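Local coordinates for transferrin binding protein B (Actinobacillus suis, PDB 3PQU), which probably binds host transferrin at the bacterial surface as an outer-membrane lipoprotein, taking part in iron acquisition, at residues 363-377 / 381-395. Sequence-based numbering, arbitrary orientation. Where two conformers were deposited one is given.
Sequences IDGQKIDLAGVNFKN and VEINGKTMVAVACCS
Asp364 and Lys386 form a salt bridge, OD2 to NZ 3.2 Å, with NZ on the syn side of the carboxylate and 21° out of its plane. A water donates to the same OD2 and to Asn384 O, tying the two hairpin turns together. At the far end, within hairpin 376-393, Asn377 and Ala392 make an antiparallel hydrogen-bonded pair, Asn377 N to Ala392 O and Ala392 N to Asn377 O both 3.0 Å. A second water donates to Leu370 O and Ala392 O and accepts from Asn377 ND2, bridging loop and strand. Ser395 N donates a hydrogen bond to Phe375 O (2.8 Å), in the carbonyl plane on a lone pair, though bent at the hydrogen (139°). With CG anti to the backbone N (chi1 173°), the Phe375 ring meets the vicinal Cys393-Cys394 disulfide: Cys394 CB lies over one face, 3.8 Å from the ring centroid, while both sulfurs approach obliquely. Between these ends the packing is largely aliphatic: Ile383 CD1 sits 3.6 Å from Ile363 CB, Ile368 CD1 touches Val381 CG1 at 3.5 Å, and Gln366 OE1 lies against Ile383 CG1. Apolar side chains thus carry most of the packing between handle-domain hairpins 360-369 and 376-393, while the charge pair and its water are consistent with fixing their turns relative to each other.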
ATOM      1  N   ILE A 363       3.155   7.417  -6.685  1.00 41.44           N
ATOM      2  CA  ILE A 363       3.638   8.665  -6.122  1.00 48.46           C
ATOM      3  C   ILE A 363       2.475   9.501  -5.622  1.00 44.96           C
ATOM      4  O   ILE A 363       1.559   9.799  -6.378  1.00 41.87           O
ATOM      5  CB  ILE A 363       4.482   9.448  -7.131  1.00 54.56           C
ATOM      6  CG1 ILE A 363       5.684   8.603  -7.565  1.00 44.64           C
ATOM      7  CG2 ILE A 363       4.944  10.769  -6.533  1.00 42.87           C
ATOM      8  CD1 ILE A 363       6.646   9.343  -8.455  1.00 61.35           C
ATOM      9  N   ASP A 364       2.507   9.848  -4.337  1.00 42.04           N
ATOM     10  CA  ASP A 364       1.454  10.653  -3.733  1.00 43.62           C
ATOM     11  C   ASP A 364       0.083  10.072  -4.014  1.00 47.64           C
ATOM     12  O   ASP A 364      -0.868  10.814  -4.283  1.00 53.49           O
ATOM     13  CB  ASP A 364       1.507  12.089  -4.259  1.00 56.74           C
ATOM     14  CG  ASP A 364       2.637  12.893  -3.653  1.00 68.43           C
ATOM     15  OD1 ASP A 364       3.301  12.387  -2.727  1.00 60.00           O
ATOM     16  OD2 ASP A 364       2.850  14.040  -4.101  1.00 86.99           O
ATOM     17  N   GLY A 365      -0.021   8.748  -3.975  1.00 33.67           N
ATOM     18  CA  GLY A 365      -1.310   8.112  -4.158  1.00 44.42           C
ATOM     19  C   GLY A 365      -1.690   7.941  -5.612  1.00 45.05           C
ATOM     20  O   GLY A 365      -2.682   7.284  -5.921  1.00 51.11           O
ATOM     21  N   GLN A 366      -0.907   8.533  -6.511  1.00 41.61           N
ATOM     22  CA  GLN A 366      -1.150   8.394  -7.946  0.51 39.31           C
ATOM     23  C   GLN A 366      -0.333   7.243  -8.527  1.00 47.41           C
ATOM     24  O   GLN A 366       0.864   7.131  -8.262  1.00 42.90           O
ATOM     25  CB  GLN A 366      -0.806   9.692  -8.687  0.51 42.00           C
ATOM     26  CG  GLN A 366      -1.986  10.320  -9.412  0.51 48.54           C
ATOM     27  CD  GLN A 366      -1.599  10.945 -10.743  0.51 51.11           C
ATOM     28  OE1 GLN A 366      -1.294  12.136 -10.819  0.51 39.68           O
ATOM     29  NE2 GLN A 366      -1.617  10.141 -11.804  0.51 45.85           N
ATOM     30  N   LYS A 367      -0.980   6.389  -9.318  1.00 43.53           N
ATOM     31  CA  LYS A 367      -0.295   5.271  -9.965  0.76 41.24           C
ATOM     32  C   LYS A 367       0.188   5.663 -11.360  1.00 49.40           C
ATOM     33  O   LYS A 367      -0.611   5.967 -12.238  1.00 50.02           O
ATOM     34  CB  LYS A 367      -1.214   4.048 -10.060  0.76 40.12           C
ATOM     35  CG  LYS A 367      -1.656   3.470  -8.714  0.76 41.53           C
ATOM     36  CD  LYS A 367      -2.587   2.271  -8.919  0.76 56.32           C
ATOM     37  CE  LYS A 367      -2.973   1.607  -7.601  0.76 38.93           C
ATOM     38  NZ  LYS A 367      -3.667   2.573  -6.695  0.76 26.82           N
ATOM     39  N   ILE A 368       1.503   5.664 -11.558  1.00 40.56           N
ATOM     40  CA  ILE A 368       2.082   5.974 -12.865  1.00 32.55           C
ATOM     41  C   ILE A 368       2.350   4.698 -13.649  1.00 36.05           C
ATOM     42  O   ILE A 368       3.235   3.913 -13.286  1.00 32.21           O
ATOM     43  CB  ILE A 368       3.403   6.741 -12.719  1.00 36.25           C
ATOM     44  CG1 ILE A 368       3.223   7.924 -11.770  1.00 54.02           C
ATOM     45  CG2 ILE A 368       3.911   7.224 -14.083  1.00 23.42           C
ATOM     46  CD1 ILE A 368       4.481   8.729 -11.566  1.00 45.21           C
ATOM     47  N   ASP A 369       1.589   4.493 -14.721  1.00 27.64           N
ATOM     48  CA  ASP A 369       1.757   3.320 -15.575  1.00 32.47           C
ATOM     49  C   ASP A 369       3.100   3.388 -16.292  1.00 39.57           C
ATOM     50  O   ASP A 369       3.406   4.393 -16.927  1.00 39.58           O
ATOM     51  CB  ASP A 369       0.614   3.217 -16.589  1.00 39.25           C
ATOM     52  CG  ASP A 369       0.788   2.058 -17.562  1.00 71.76           C
ATOM     53  OD1 ASP A 369       1.614   1.150 -17.303  1.00 79.67           O
ATOM     54  OD2 ASP A 369       0.085   2.053 -18.597  1.00 96.12           O
ATOM     55  N   LEU A 370       3.900   2.325 -16.190  1.00 32.79           N
ATOM     56  CA  LEU A 370       5.250   2.347 -16.759  1.00 33.98           C
ATOM     57  C   LEU A 370       5.381   1.683 -18.132  1.00 45.68           C
ATOM     58  O   LEU A 370       6.432   1.767 -18.763  1.00 44.20           O
ATOM     59  CB  LEU A 370       6.243   1.700 -15.799  1.00 34.44           C
ATOM     60  CG  LEU A 370       6.397   2.354 -14.429  1.00 37.72           C
ATOM     61  CD1 LEU A 370       7.435   1.590 -13.595  1.00 37.29           C
ATOM     62  CD2 LEU A 370       6.793   3.814 -14.587  1.00 24.56           C
ATOM     63  N   ALA A 371       4.326   1.022 -18.594  1.00 35.40           N
ATOM     64  CA  ALA A 371       4.402   0.302 -19.855  1.00 41.06           C
ATOM     65  C   ALA A 371       4.249   1.260 -21.027  1.00 47.25           C
ATOM     66  O   ALA A 371       3.741   2.372 -20.872  1.00 52.13           O
ATOM     67  CB  ALA A 371       3.349  -0.799 -19.906  1.00 35.32           C
ATOM     68  N   GLY A 372       4.691   0.830 -22.201  1.00 42.39           N
ATOM     69  CA  GLY A 372       4.594   1.674 -23.377  1.00 36.73           C
ATOM     70  C   GLY A 372       4.898   0.915 -24.653  1.00 42.29           C
ATOM     71  O   GLY A 372       5.270  -0.259 -24.617  1.00 52.95           O
ATOM     72  N   VAL A 373       4.737   1.594 -25.781  1.00 45.20           N
ATOM     73  CA  VAL A 373       4.891   0.968 -27.086  1.00 64.45           C
ATOM     74  C   VAL A 373       6.356   0.693 -27.417  1.00 59.47           C
ATOM     75  O   VAL A 373       6.653  -0.187 -28.215  1.00 60.36           O
ATOM     76  CB  VAL A 373       4.254   1.835 -28.208  1.00 63.20           C
ATOM     77  CG1 VAL A 373       2.770   2.057 -27.927  1.00 56.84           C
ATOM     78  CG2 VAL A 373       4.978   3.173 -28.343  1.00 49.38           C
ATOM     79  N   ASN A 374       7.264   1.442 -26.798  1.00 57.94           N
ATOM     80  CA  ASN A 374       8.693   1.326 -27.090  1.00 45.64           C
ATOM     81  C   ASN A 374       9.429   0.335 -26.190  1.00 55.48           C
ATOM     82  O   ASN A 374       8.861  -0.195 -25.231  1.00 49.03           O
ATOM     83  CB  ASN A 374       9.358   2.699 -26.995  1.00 53.03           C
ATOM     84  CG  ASN A 374       8.858   3.658 -28.050  1.00 73.21           C
ATOM     85  OD1 ASN A 374       8.612   3.265 -29.190  1.00 66.80           O
ATOM     86  ND2 ASN A 374       8.707   4.925 -27.680  1.00 79.72           N
ATOM     87  N   PHE A 375      10.696   0.086 -26.511  1.00 56.57           N
ATOM     88  CA  PHE A 375      11.544  -0.769 -25.687  1.00 55.44           C
ATOM     89  C   PHE A 375      11.654  -0.208 -24.278  1.00 45.59           C
ATOM     90  O   PHE A 375      11.463  -0.926 -23.304  1.00 48.27           O
ATOM     91  CB  PHE A 375      12.938  -0.913 -26.291  1.00 54.31           C
ATOM     92  CG  PHE A 375      13.900  -1.653 -25.406  1.00 61.77           C
ATOM     93  CD1 PHE A 375      13.802  -3.029 -25.258  1.00 64.29           C
ATOM     94  CD2 PHE A 375      14.896  -0.976 -24.717  1.00 57.95           C
ATOM     95  CE1 PHE A 375      14.683  -3.717 -24.445  1.00 64.14           C
ATOM     96  CE2 PHE A 375      15.784  -1.657 -23.902  1.00 58.70           C
ATOM     97  CZ  PHE A 375      15.679  -3.031 -23.766  1.00 62.23           C
ATOM     98  N   LYS A 376      11.988   1.074 -24.179  1.00 49.86           N
ATOM     99  CA  LYS A 376      11.862   1.795 -22.921  1.00 52.01           C
ATOM    100  C   LYS A 376      11.048   3.053 -23.197  1.00 57.96           C
ATOM    101  O   LYS A 376      11.102   3.598 -24.298  1.00 48.01           O
ATOM    102  CB  LYS A 376      13.228   2.096 -22.295  1.00 42.05           C
ATOM    103  CG  LYS A 376      14.002   3.253 -22.894  1.00 47.13           C
ATOM    104  CD  LYS A 376      15.345   3.409 -22.178  1.00 61.38           C
ATOM    105  CE  LYS A 376      16.070   4.693 -22.564  1.00 63.25           C
ATOM    106  NZ  LYS A 376      17.447   4.724 -21.996  1.00 64.01           N
ATOM    107  N   ASN A 377      10.273   3.492 -22.211  1.00 51.43           N
ATOM    108  CA  ASN A 377       9.295   4.551 -22.428  1.00 49.42           C
ATOM    109  C   ASN A 377       9.379   5.633 -21.369  1.00 48.14           C
ATOM    110  O   ASN A 377       9.558   5.345 -20.189  1.00 46.31           O
ATOM    111  CB  ASN A 377       7.889   3.948 -22.458  1.00 47.76           C
ATOM    112  CG  ASN A 377       7.748   2.874 -23.521  1.00 51.65           C
ATOM    113  OD1 ASN A 377       7.435   3.169 -24.674  1.00 48.74           O
ATOM    114  ND2 ASN A 377       8.000   1.622 -23.142  1.00 47.07           N
ATOM    115  N   VAL A 381       4.359  13.336 -15.719  1.00 63.23           N
ATOM    116  CA  VAL A 381       3.116  13.467 -15.000  1.00 62.28           C
ATOM    117  C   VAL A 381       3.228  14.565 -13.951  1.00 59.89           C
ATOM    118  O   VAL A 381       4.142  14.572 -13.123  1.00 62.04           O
ATOM    119  CB  VAL A 381       2.701  12.121 -14.376  1.00 58.19           C
ATOM    120  CG1 VAL A 381       3.787  11.613 -13.449  1.00 47.89           C
ATOM    121  CG2 VAL A 381       1.361  12.243 -13.659  1.00 71.95           C
ATOM    122  N   GLU A 382       2.320  15.524 -14.033  1.00 47.49           N
ATOM    123  CA  GLU A 382       2.244  16.575 -13.042  1.00 64.37           C
ATOM    124  C   GLU A 382       1.524  16.028 -11.808  1.00 60.76           C
ATOM    125  O   GLU A 382       0.301  15.895 -11.796  1.00 86.36           O
ATOM    126  CB  GLU A 382       1.501  17.784 -13.617  1.00 55.04           C
ATOM    127  CG  GLU A 382       1.388  18.955 -12.665  1.00 82.88           C
ATOM    128  CD  GLU A 382       2.645  19.798 -12.624  1.00105.85           C
ATOM    129  OE1 GLU A 382       3.382  19.805 -13.632  1.00123.72           O
ATOM    130  OE2 GLU A 382       2.893  20.459 -11.593  1.00 97.92           O
ATOM    131  N   ILE A 383       2.290  15.681 -10.784  1.00 47.63           N
ATOM    132  CA  ILE A 383       1.713  15.249  -9.517  1.00 57.30           C
ATOM    133  C   ILE A 383       1.928  16.404  -8.577  1.00 68.41           C
ATOM    134  O   ILE A 383       2.833  16.398  -7.744  1.00 57.17           O
ATOM    135  CB  ILE A 383       2.395  13.997  -8.964  1.00 52.80           C
ATOM    136  CG1 ILE A 383       2.260  12.846  -9.959  1.00 49.21           C
ATOM    137  CG2 ILE A 383       1.796  13.619  -7.615  1.00 50.87           C
ATOM    138  CD1 ILE A 383       3.076  11.636  -9.590  1.00 67.50           C
ATOM    139  N   ASN A 384       1.082  17.409  -8.741  1.00100.46           N
ATOM    140  CA  ASN A 384       1.356  18.738  -8.224  1.00106.97           C
ATOM    141  C   ASN A 384       1.911  18.792  -6.804  1.00 95.92           C
ATOM    142  O   ASN A 384       1.501  18.033  -5.917  1.00 83.22           O
ATOM    143  CB  ASN A 384       0.138  19.641  -8.416  1.00112.28           C
ATOM    144  CG  ASN A 384      -0.249  19.768  -9.878  1.00106.99           C
ATOM    145  OD1 ASN A 384      -0.644  18.789 -10.513  1.00 97.94           O
ATOM    146  ND2 ASN A 384      -0.125  20.972 -10.422  1.00106.81           N
ATOM    147  N   GLY A 385       2.867  19.696  -6.619  1.00 83.88           N
ATOM    148  CA  GLY A 385       3.263  20.591  -7.695  1.00 73.40           C
ATOM    149  C   GLY A 385       4.456  20.141  -8.526  1.00 81.21           C
ATOM    150  O   GLY A 385       4.995  20.924  -9.309  1.00 68.68           O
ATOM    151  N   LYS A 386       4.861  18.883  -8.375  1.00 86.94           N
ATOM    152  CA  LYS A 386       6.081  18.394  -9.013  1.00 80.32           C
ATOM    153  C   LYS A 386       5.830  17.714 -10.353  1.00 72.27           C
ATOM    154  O   LYS A 386       5.016  16.798 -10.461  1.00 60.98           O
ATOM    155  CB  LYS A 386       6.823  17.437  -8.077  1.00 87.35           C
ATOM    156  CG  LYS A 386       7.270  18.075  -6.773  1.00 95.50           C
ATOM    157  CD  LYS A 386       7.160  17.097  -5.616  1.00 97.82           C
ATOM    158  CE  LYS A 386       5.719  16.652  -5.414  1.00 98.90           C
ATOM    159  NZ  LYS A 386       5.558  15.800  -4.201  1.00 95.17           N
ATOM    160  N   THR A 387       6.529  18.173 -11.381  1.00 74.95           N
ATOM    161  CA  THR A 387       6.481  17.494 -12.661  1.00 73.66           C
ATOM    162  C   THR A 387       7.464  16.345 -12.616  1.00 77.56           C
ATOM    163  O   THR A 387       8.678  16.542 -12.708  1.00 65.92           O
ATOM    164  CB  THR A 387       6.857  18.410 -13.823  1.00 70.15           C
ATOM    165  OG1 THR A 387       5.849  19.415 -13.984  1.00 72.28           O
ATOM    166  CG2 THR A 387       6.957  17.599 -15.101  1.00 67.08           C
ATOM    167  N   MET A 388       6.938  15.141 -12.455  1.00 71.20           N
ATOM    168  CA  MET A 388       7.792  13.976 -12.385  1.00 62.94           C
ATOM    169  C   MET A 388       7.898  13.336 -13.757  1.00 62.51           C
ATOM    170  O   MET A 388       6.925  13.262 -14.511  1.00 59.69           O
ATOM    171  CB  MET A 388       7.266  12.974 -11.353  1.00 52.96           C
ATOM    172  CG  MET A 388       7.111  13.554  -9.959  1.00 49.39           C
ATOM    173  SD  MET A 388       8.669  14.143  -9.270  1.00 72.62           S
ATOM    174  CE  MET A 388       9.676  12.671  -9.421  1.00 76.18           C
ATOM    175  N   VAL A 389       9.103  12.893 -14.080  1.00 60.58           N
ATOM    176  CA  VAL A 389       9.334  12.128 -15.291  1.00 58.63           C
ATOM    177  C   VAL A 389      10.100  10.822 -15.000  1.00 58.15           C
ATOM    178  O   VAL A 389      11.106  10.801 -14.282  1.00 43.36           O
ATOM    179  CB  VAL A 389      10.039  12.975 -16.370  1.00 62.00           C
ATOM    180  CG1 VAL A 389      10.999  13.952 -15.728  1.00 72.78           C
ATOM    181  CG2 VAL A 389      10.744  12.080 -17.376  1.00 58.79           C
ATOM    182  N   ALA A 390       9.594   9.722 -15.544  1.00 45.96           N
ATOM    183  CA  ALA A 390      10.197   8.414 -15.326  1.00 40.22           C
ATOM    184  C   ALA A 390      10.486   7.749 -16.660  1.00 45.71           C
ATOM    185  O   ALA A 390       9.666   7.784 -17.580  1.00 45.68           O
ATOM    186  CB  ALA A 390       9.287   7.539 -14.497  1.00 39.29           C
ATOM    187  N   VAL A 391      11.658   7.143 -16.764  1.00 49.88           N
ATOM    188  CA  VAL A 391      12.031   6.417 -17.970  1.00 44.13           C
ATOM    189  C   VAL A 391      12.205   4.947 -17.611  1.00 50.53           C
ATOM    190  O   VAL A 391      13.170   4.569 -16.948  1.00 55.24           O
ATOM    191  CB  VAL A 391      13.316   6.985 -18.578  1.00 52.93           C
ATOM    192  CG1 VAL A 391      13.709   6.205 -19.824  1.00 56.76           C
ATOM    193  CG2 VAL A 391      13.128   8.463 -18.906  1.00 46.84           C
ATOM    194  N   ALA A 392      11.262   4.121 -18.046  1.00 45.42           N
ATOM    195  CA  ALA A 392      11.176   2.740 -17.577  1.00 40.43           C
ATOM    196  C   ALA A 392      11.536   1.719 -18.656  1.00 51.74           C
ATOM    197  O   ALA A 392      11.105   1.834 -19.802  1.00 41.59           O
ATOM    198  CB  ALA A 392       9.791   2.461 -17.036  1.00 36.98           C
ATOM    199  N   CYS A 393      12.317   0.715 -18.261  1.00 44.70           N
ATOM    200  CA  CYS A 393      12.716  -0.383 -19.134  1.00 43.77           C
ATOM    201  C   CYS A 393      12.274  -1.694 -18.483  1.00 45.18           C
ATOM    202  O   CYS A 393      12.174  -1.746 -17.259  1.00 53.38           O
ATOM    203  CB  CYS A 393      14.235  -0.369 -19.267  1.00 39.96           C
ATOM    204  SG  CYS A 393      14.857  -1.247 -20.694  1.00 69.85           S
ATOM    205  N   CYS A 394      11.985  -2.748 -19.252  1.00 35.35           N
ATOM    206  CA  CYS A 394      11.931  -2.739 -20.715  1.00 48.23           C
ATOM    207  C   CYS A 394      10.693  -3.503 -21.169  1.00 52.24           C
ATOM    208  O   CYS A 394      10.085  -4.240 -20.393  1.00 40.33           O
ATOM    209  CB  CYS A 394      13.138  -3.456 -21.323  1.00 49.62           C
ATOM    210  SG  CYS A 394      14.679  -3.255 -20.441  1.00 60.31           S
ATOM    211  N   SER A 395      10.355  -3.365 -22.446  1.00 53.82           N
ATOM    212  CA  SER A 395       9.158  -3.995 -22.998  1.00 48.41           C
ATOM    213  C   SER A 395       9.220  -5.519 -22.970  1.00 46.33           C
ATOM    214  O   SER A 395       8.185  -6.182 -23.002  1.00 54.95           O
ATOM    215  CB  SER A 395       8.919  -3.523 -24.427  1.00 48.76           C
ATOM    216  OG  SER A 395       9.980  -3.941 -25.260  1.00 57.20           O
TER
HETATM  217  O   HOH W   1       2.292  16.721  -3.820  1.00 73.36           O
HETATM  218  O   HOH W   2       8.405   0.890 -20.196  1.00 41.00           O